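Local coordinates for protein glycerol-3-phosphate dehydrogenase [NAD(+)] (Dunaliella salina, PDB 6IUY) that converts dihydroxyacetone phosphate to glycerol, probably by NADH-dependent reduction to sn-glycerol 3-phosphate followed by removal of the phosphate in a magnesium-binding haloacid dehalogenase-like domain, at residues M296-E301 and E310-N315; S335-A340 and H357-Q362. All coordinates share one frame; numbering follows the deposited sequence.

Contact 1: residues M296-E301 and E310-N315; sequences MWVHEE and EYINEN. With NAD (nicotinamide-adenine-dinucleotide), chain C.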
loop_
_atom_site.group_PDB
_atom_site.type_symbol
_atom_site.label_atom_id
_atom_site.label_comp_id
_atom_site.label_asym_id
_atom_site.label_seq_id
_atom_site.Cartn_x
_atom_site.Cartn_y
_atom_site.Cartn_z
ATOM N N MET A 296 15.991 30.686 9.230
ATOM C CA MET A 296 15.246 29.781 10.088
ATOM C C MET A 296 14.722 30.523 11.298
ATOM O O MET A 296 15.506 31.018 12.099
ATOM C CB MET A 296 16.127 28.596 10.516
ATOM C CG MET A 296 15.585 27.796 11.694
ATOM S SD MET A 296 16.417 26.195 11.895
ATOM C CE MET A 296 18.028 26.668 12.560
ATOM N N TRP A 297 13.400 30.597 11.438
ATOM C CA TRP A 297 12.807 31.091 12.680
ATOM C C TRP A 297 12.987 30.102 13.812
ATOM O O TRP A 297 12.586 28.915 13.714
ATOM C CB TRP A 297 11.331 31.383 12.505
ATOM C CG TRP A 297 10.642 31.816 13.791
ATOM C CD1 TRP A 297 10.859 32.970 14.490
ATOM C CD2 TRP A 297 9.614 31.110 14.501
ATOM N NE1 TRP A 297 10.032 33.028 15.588
ATOM C CE2 TRP A 297 9.264 31.892 15.623
ATOM C CE3 TRP A 297 8.957 29.886 14.298
ATOM C CZ2 TRP A 297 8.276 31.501 16.532
ATOM C CZ3 TRP A 297 7.981 29.495 15.201
ATOM C CH2 TRP A 297 7.651 30.300 16.307
ATOM N N VAL A 298 13.599 30.598 14.886
ATOM C CA VAL A 298 13.840 29.835 16.100
ATOM C C VAL A 298 13.050 30.433 17.245
ATOM O O VAL A 298 13.394 31.504 17.733
ATOM C CB VAL A 298 15.324 29.828 16.487
ATOM C CG1 VAL A 298 15.565 28.905 17.689
ATOM C CG2 VAL A 298 16.197 29.410 15.310
ATOM N N HIS A 299 11.991 29.754 17.674
ATOM C CA HIS A 299 11.220 30.200 18.827
ATOM C C HIS A 299 12.134 30.429 20.023
ATOM O O HIS A 299 12.980 29.585 20.324
ATOM C CB HIS A 299 10.159 29.175 19.190
ATOM C CG HIS A 299 9.388 29.519 20.422
ATOM N ND1 HIS A 299 9.580 28.871 21.632
ATOM C CD2 HIS A 299 8.413 30.429 20.643
ATOM C CE1 HIS A 299 8.761 29.375 22.535
ATOM N NE2 HIS A 299 8.039 30.321 21.958
ATOM N N GLU A 300 11.987 31.572 20.690
ATOM C CA GLU A 300 12.834 31.871 21.844
ATOM C C GLU A 300 12.274 31.201 23.073
ATOM O O GLU A 300 11.105 31.356 23.386
ATOM C CB GLU A 300 12.942 33.373 22.079
ATOM C CG GLU A 300 13.882 33.740 23.202
ATOM C CD GLU A 300 14.031 35.256 23.383
ATOM O OE1 GLU A 300 13.406 35.803 24.308
ATOM O OE2 GLU A 300 14.770 35.896 22.605
ATOM N N GLU A 301 13.107 30.458 23.783
ATOM C CA GLU A 301 12.658 29.812 25.011
ATOM C C GLU A 301 13.295 30.514 26.199
ATOM O O GLU A 301 14.445 30.969 26.104
ATOM C CB GLU A 301 13.009 28.312 24.995
ATOM C CG GLU A 301 12.379 27.595 23.822
ATOM C CD GLU A 301 12.752 26.114 23.743
ATOM O OE1 GLU A 301 12.143 25.287 24.455
ATOM O OE2 GLU A 301 13.651 25.792 22.955
ATOM N N GLU A 310 22.116 33.028 18.715
ATOM C CA GLU A 310 23.501 33.458 18.491
ATOM C C GLU A 310 24.450 32.277 18.370
ATOM O O GLU A 310 25.450 32.330 17.654
ATOM C CB GLU A 310 23.957 34.386 19.624
ATOM C CG GLU A 310 23.057 35.636 19.793
ATOM C CD GLU A 310 23.429 36.514 21.000
ATOM O OE1 GLU A 310 24.431 36.226 21.678
ATOM O OE2 GLU A 310 22.711 37.501 21.268
ATOM N N TYR A 311 24.139 31.193 19.066
ATOM C CA TYR A 311 24.981 30.005 18.982
ATOM C C TYR A 311 24.785 29.399 17.586
ATOM O O TYR A 311 25.746 29.029 16.906
ATOM C CB TYR A 311 24.630 29.010 20.103
ATOM C CG TYR A 311 25.495 27.755 20.103
ATOM C CD1 TYR A 311 26.564 27.608 20.996
ATOM C CD2 TYR A 311 25.250 26.730 19.205
ATOM C CE1 TYR A 311 27.350 26.466 20.990
ATOM C CE2 TYR A 311 26.022 25.597 19.193
ATOM C CZ TYR A 311 27.073 25.463 20.077
ATOM O OH TYR A 311 27.824 24.306 20.036
ATOM N N ILE A 312 23.533 29.347 17.140
ATOM C CA ILE A 312 23.237 28.754 15.838
ATOM C C ILE A 312 23.939 29.509 14.727
ATOM O O ILE A 312 24.546 28.892 13.860
ATOM C CB ILE A 312 21.736 28.712 15.573
ATOM C CG1 ILE A 312 21.081 27.712 16.536
ATOM C CG2 ILE A 312 21.459 28.320 14.135
ATOM C CD1 ILE A 312 19.592 27.837 16.633
ATOM N N ASN A 313 23.879 30.843 14.768
ATOM C CA ASN A 313 24.524 31.672 13.740
ATOM C C ASN A 313 26.037 31.655 13.792
ATOM O O ASN A 313 26.689 31.708 12.761
ATOM C CB ASN A 313 24.029 33.109 13.845
ATOM C CG ASN A 313 22.625 33.246 13.333
ATOM O OD1 ASN A 313 22.269 32.590 12.357
ATOM N ND2 ASN A 313 21.808 34.064 13.993
ATOM N N GLU A 314 26.603 31.553 14.990
ATOM C CA GLU A 314 28.055 31.476 15.111
ATOM C C GLU A 314 28.620 30.078 14.866
ATOM O O GLU A 314 29.733 29.937 14.347
ATOM C CB GLU A 314 28.495 31.956 16.496
ATOM C CG GLU A 314 29.025 33.390 16.519
ATOM C CD GLU A 314 30.273 33.540 15.670
ATOM O OE1 GLU A 314 31.226 32.753 15.874
ATOM O OE2 GLU A 314 30.294 34.422 14.783
ATOM N N ASN A 315 27.887 29.038 15.262
ATOM C CA ASN A 315 28.451 27.698 15.174
ATOM C C ASN A 315 27.738 26.783 14.179
ATOM O O ASN A 315 28.224 25.690 13.903
ATOM C CB ASN A 315 28.458 27.047 16.560
ATOM C CG ASN A 315 29.323 27.800 17.544
ATOM O OD1 ASN A 315 28.842 28.267 18.569
ATOM N ND2 ASN A 315 30.602 27.935 17.228
HETATM P PA NAD C . 10.602 19.001 18.058
HETATM O O1A NAD C . 12.061 18.800 18.041
HETATM O O2A NAD C . 9.800 17.751 18.394
HETATM O O5B NAD C . 10.190 20.126 19.162
HETATM C C5B NAD C . 11.141 21.119 19.572
HETATM C C4B NAD C . 10.660 22.523 19.124
HETATM O O4B NAD C . 9.586 22.854 19.787
HETATM C C3B NAD C . 11.703 23.570 19.528
HETATM O O3B NAD C . 12.440 24.005 18.481
HETATM C C2B NAD C . 10.872 24.729 20.109
HETATM O O2B NAD C . 11.371 26.011 19.523
HETATM C C1B NAD C . 9.663 24.454 19.755
HETATM N N9A NAD C . 8.766 25.021 20.670
HETATM C C8A NAD C . 8.655 24.795 22.000
HETATM N N7A NAD C . 7.649 25.573 22.458
HETATM C C5A NAD C . 7.150 26.298 21.421
HETATM C C6A NAD C . 6.146 27.245 21.333
HETATM N N6A NAD C . 5.338 27.727 22.400
HETATM N N1A NAD C . 5.846 27.798 20.151
HETATM C C2A NAD C . 6.547 27.429 19.041
HETATM N N3A NAD C . 7.538 26.512 19.123
HETATM C C4A NAD C . 7.834 25.950 20.316
HETATM O O3 NAD C . 10.169 19.541 16.609
HETATM P PN NAD C . 10.395 18.817 15.196
HETATM O O1N NAD C . 11.265 17.582 15.348
HETATM O O2N NAD C . 11.035 19.762 14.205
HETATM O O5D NAD C . 8.980 18.321 14.705
HETATM C C5D NAD C . 7.984 19.237 14.288
HETATM C C4D NAD C . 7.060 18.492 13.314
HETATM O O4D NAD C . 7.764 17.696 12.530
HETATM C C3D NAD C . 6.138 17.592 14.112
HETATM O O3D NAD C . 4.881 17.751 13.663
HETATM C C2D NAD C . 6.640 16.148 13.829
HETATM O O2D NAD C . 5.482 15.232 14.007
HETATM C C1D NAD C . 7.099 16.218 12.612
HETATM N N1N NAD C . 8.123 15.250 12.274
HETATM C C2N NAD C . 9.160 14.940 13.128
HETATM C C3N NAD C . 10.123 14.004 12.755
HETATM C C7N NAD C . 11.253 13.666 13.751
HETATM O O7N NAD C . 11.937 12.674 13.591
HETATM N N7N NAD C . 11.485 14.559 14.859
HETATM C C4N NAD C . 10.064 13.376 11.529
HETATM C C5N NAD C . 9.043 13.703 10.654
HETATM C C6N NAD C . 8.089 14.647 11.036
#
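The helix turn that presents Ile312 to Met296 and Val298 is closed by a backbone bond of 2.7 Å from Asn315 N to Tyr311 O. No hydrogen bond joins the two segments; the contact rests on three buried apolar side chains. Ile312 uses both of its branches. CG2, set anti to the backbone N, lies 4.1 Å from Met296 CE, and these two side chains cross at about a right angle. The other branch runs out extended from CG1 (chi2 165°) and brings CD1 to within 4.0 Å of Val298 CG2, tip to tip. On the methionine, an otherwise extended chain bends at its last torsion (chi3 74°), which turns CE toward the helix. Helix 307-315 thereby packs on the end of strand 293-297 within a beta-alpha-beta crossover of the Rossmann-type dinucleotide-binding fold; strand 331-334 completes the unit, and Ala333 touches both Val298 and Ile312 while its N bonds to Asn313 OD1. Past the strand end the same segment turns its other flank to NAD. The His299 imidazole lies nearly parallel to the adenine, with ND1 3.5 Å from NAD C5A and NAD C6A 3.6 Å above the ring, over its centre. Further back along the histidine side chain, CB is 3.4 Å from NAD O2B. Trp297 meets the adenine more loosely and obliquely, CH2 lying 4.1 Å from NAD C2A, while the backbone N of His299 sits over one face of the indole. Glu301 OE2 is hydrogen-bonded to Tyr321 OH.

Contact 2: residues S335-A340 and H357-Q362; sequences SDLIEA and HGICKQ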
loop_
_atom_site.group_PDB
_atom_site.type_symbol
_atom_site.label_atom_id
_atom_site.label_comp_id
_atom_site.label_asym_id
_atom_site.label_seq_id
_atom_site.Cartn_x
_atom_site.Cartn_y
_atom_site.Cartn_z
ATOM N N SER A 335 14.914 34.975 15.836
ATOM C CA SER A 335 13.824 34.685 16.754
ATOM C C SER A 335 12.583 35.478 16.447
ATOM O O SER A 335 11.562 35.290 17.104
ATOM C CB SER A 335 14.234 34.989 18.185
ATOM O OG SER A 335 14.338 36.394 18.346
ATOM N N ASP A 336 12.655 36.386 15.478
ATOM C CA ASP A 336 11.463 37.171 15.152
ATOM C C ASP A 336 10.730 36.558 13.974
ATOM O O ASP A 336 11.281 36.453 12.887
ATOM C CB ASP A 336 11.814 38.629 14.838
ATOM C CG ASP A 336 10.598 39.514 14.848
ATOM O OD1 ASP A 336 10.305 40.100 15.907
ATOM O OD2 ASP A 336 9.910 39.600 13.817
ATOM N N LEU A 337 9.486 36.164 14.208
ATOM C CA LEU A 337 8.738 35.372 13.251
ATOM C C LEU A 337 8.376 36.187 12.017
ATOM O O LEU A 337 8.495 35.703 10.896
ATOM C CB LEU A 337 7.478 34.811 13.912
ATOM C CG LEU A 337 6.530 34.088 12.955
ATOM C CD1 LEU A 337 7.190 32.867 12.309
ATOM C CD2 LEU A 337 5.260 33.704 13.651
ATOM N N ILE A 338 7.946 37.426 12.229
ATOM C CA ILE A 338 7.591 38.314 11.122
ATOM C C ILE A 338 8.815 38.606 10.261
ATOM O O ILE A 338 8.775 38.525 9.037
ATOM C CB ILE A 338 6.987 39.645 11.623
ATOM C CG1 ILE A 338 5.786 39.366 12.524
ATOM C CG2 ILE A 338 6.589 40.543 10.433
ATOM C CD1 ILE A 338 4.800 38.396 11.891
ATOM N N GLU A 339 9.924 38.920 10.905
ATOM C CA GLU A 339 11.111 39.261 10.156
ATOM C C GLU A 339 11.633 38.053 9.374
ATOM O O GLU A 339 12.137 38.210 8.256
ATOM C CB GLU A 339 12.188 39.814 11.090
ATOM C CG GLU A 339 13.518 40.087 10.403
ATOM C CD GLU A 339 14.666 39.294 11.019
ATOM O OE1 GLU A 339 14.839 39.367 12.257
ATOM O OE2 GLU A 339 15.382 38.589 10.263
ATOM N N ALA A 340 11.519 36.857 9.953
ATOM C CA ALA A 340 11.969 35.637 9.278
ATOM C C ALA A 340 11.202 35.409 7.984
ATOM O O ALA A 340 11.745 34.927 6.984
ATOM C CB ALA A 340 11.807 34.407 10.214
ATOM N N HIS A 357 -1.469 26.769 14.721
ATOM C CA HIS A 357 -2.611 27.658 14.581
ATOM C C HIS A 357 -2.228 29.088 15.000
ATOM O O HIS A 357 -2.502 30.050 14.282
ATOM C CB HIS A 357 -3.789 27.149 15.409
ATOM C CG HIS A 357 -5.042 27.955 15.235
ATOM N ND1 HIS A 357 -5.689 28.066 14.030
ATOM C CD2 HIS A 357 -5.766 28.673 16.126
ATOM C CE1 HIS A 357 -6.766 28.827 14.177
ATOM N NE2 HIS A 357 -6.833 29.203 15.435
ATOM N N GLY A 358 -1.574 29.215 16.150
ATOM C CA GLY A 358 -1.135 30.511 16.650
ATOM C C GLY A 358 -0.127 31.166 15.724
ATOM O O GLY A 358 -0.172 32.379 15.506
ATOM N N ILE A 359 0.773 30.364 15.161
ATOM C CA ILE A 359 1.774 30.867 14.230
ATOM C C ILE A 359 1.111 31.421 12.964
ATOM O O ILE A 359 1.465 32.508 12.504
ATOM C CB ILE A 359 2.788 29.774 13.866
ATOM C CG1 ILE A 359 3.675 29.467 15.068
ATOM C CG2 ILE A 359 3.656 30.201 12.723
ATOM C CD1 ILE A 359 4.431 28.168 14.938
ATOM N N CYS A 360 0.123 30.710 12.420
ATOM C CA CYS A 360 -0.572 31.193 11.227
ATOM C C CYS A 360 -1.366 32.469 11.547
ATOM O O CYS A 360 -1.364 33.414 10.758
ATOM C CB CYS A 360 -1.497 30.112 10.637
ATOM S SG CYS A 360 -0.635 28.678 9.843
ATOM N N LYS A 361 -2.044 32.501 12.694
ATOM C CA LYS A 361 -2.776 33.695 13.101
ATOM C C LYS A 361 -1.859 34.930 13.219
ATOM O O LYS A 361 -2.256 36.021 12.839
ATOM C CB LYS A 361 -3.496 33.471 14.434
ATOM C CG LYS A 361 -4.873 32.816 14.337
ATOM C CD LYS A 361 -5.552 32.797 15.724
ATOM C CE LYS A 361 -4.579 32.302 16.815
ATOM N NZ LYS A 361 -5.117 32.306 18.212
ATOM N N GLN A 362 -0.653 34.760 13.761
ATOM C CA GLN A 362 0.314 35.853 13.869
ATOM C C GLN A 362 0.719 36.357 12.498
ATOM O O GLN A 362 0.767 37.552 12.279
ATOM C CB GLN A 362 1.581 35.434 14.618
ATOM C CG GLN A 362 1.442 35.257 16.123
ATOM C CD GLN A 362 2.761 34.837 16.779
ATOM O OE1 GLN A 362 3.818 35.442 16.545
ATOM N NE2 GLN A 362 2.701 33.791 17.602
#
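Leu337 CD2 is shared between the two sides of this contact: the buried Ile359 meets it on the inner side, CG2 at 4.0 Å from CD2, and Gln362 on the solvent side, OE1 at 3.7 Å from the same methyl. The leucine branch point is anti to the backbone N (chi1 173°), which carries CD2 out toward helix 356-366. There Leu337 crosses Ile359 at about a right angle, and both are buried. Val262 and Trp297 touch the same pair, closing the inner side against strands 257-262 and 293-297, while the side chain of Ile359 comes to about 5 Å from the bound NAD, nearest atoms. The two helices are neighbours on one face of the Rossmann-type sheet: helix 337-342 lies on the return from edge strand 331-334 to strand 346-349, and helix 356-366 follows that strand on the way to 374-377. The solvent side is more open. Gln362 is exposed, and its chain, extended beyond CG, passes Leu337 at a slant; its amide oxygen rests against the methyl and makes no hydrogen bond across the segments. Ile338 only grazes the other segment, CD1 to the backbone O of Gln362 at 4.1 Å, although farther along helix 356-366 its side chain also meets Leu363 and Ala366. At the start of the shorter helix the exposed Asp336 is the N-cap: its OD2, through the anti lone pair, accepts from Glu339 N at 3.0 Å with an N-H...O angle of 160°. That bond satisfies an amide of the first turn, which offers Leu337 and Ile338 to the neighbouring helix.

From the N terminus, contact 1 comes first, folding helix 307-315 back on the strand it follows and closing a short loop. Contact 2 opens only after that loop is complete, beyond strand 331-334, and closes a second one around strand 346-349; the two are in series, neither nested nor crossed. Their centres lie about 15 Å apart, with helix 307-315 and the pair 337-342 and 356-366 packed on opposite faces of the same sheet. Trp297 bridges them: its NE1 makes a weak hydrogen bond to Ser335 O, at 3.1 Å, and its CD1 packs 3.4 Å from Leu337 CA. Near NAD, segment 296-301 supplies His299 and Trp297 to the adenine, and Ile359 of contact 2 comes close.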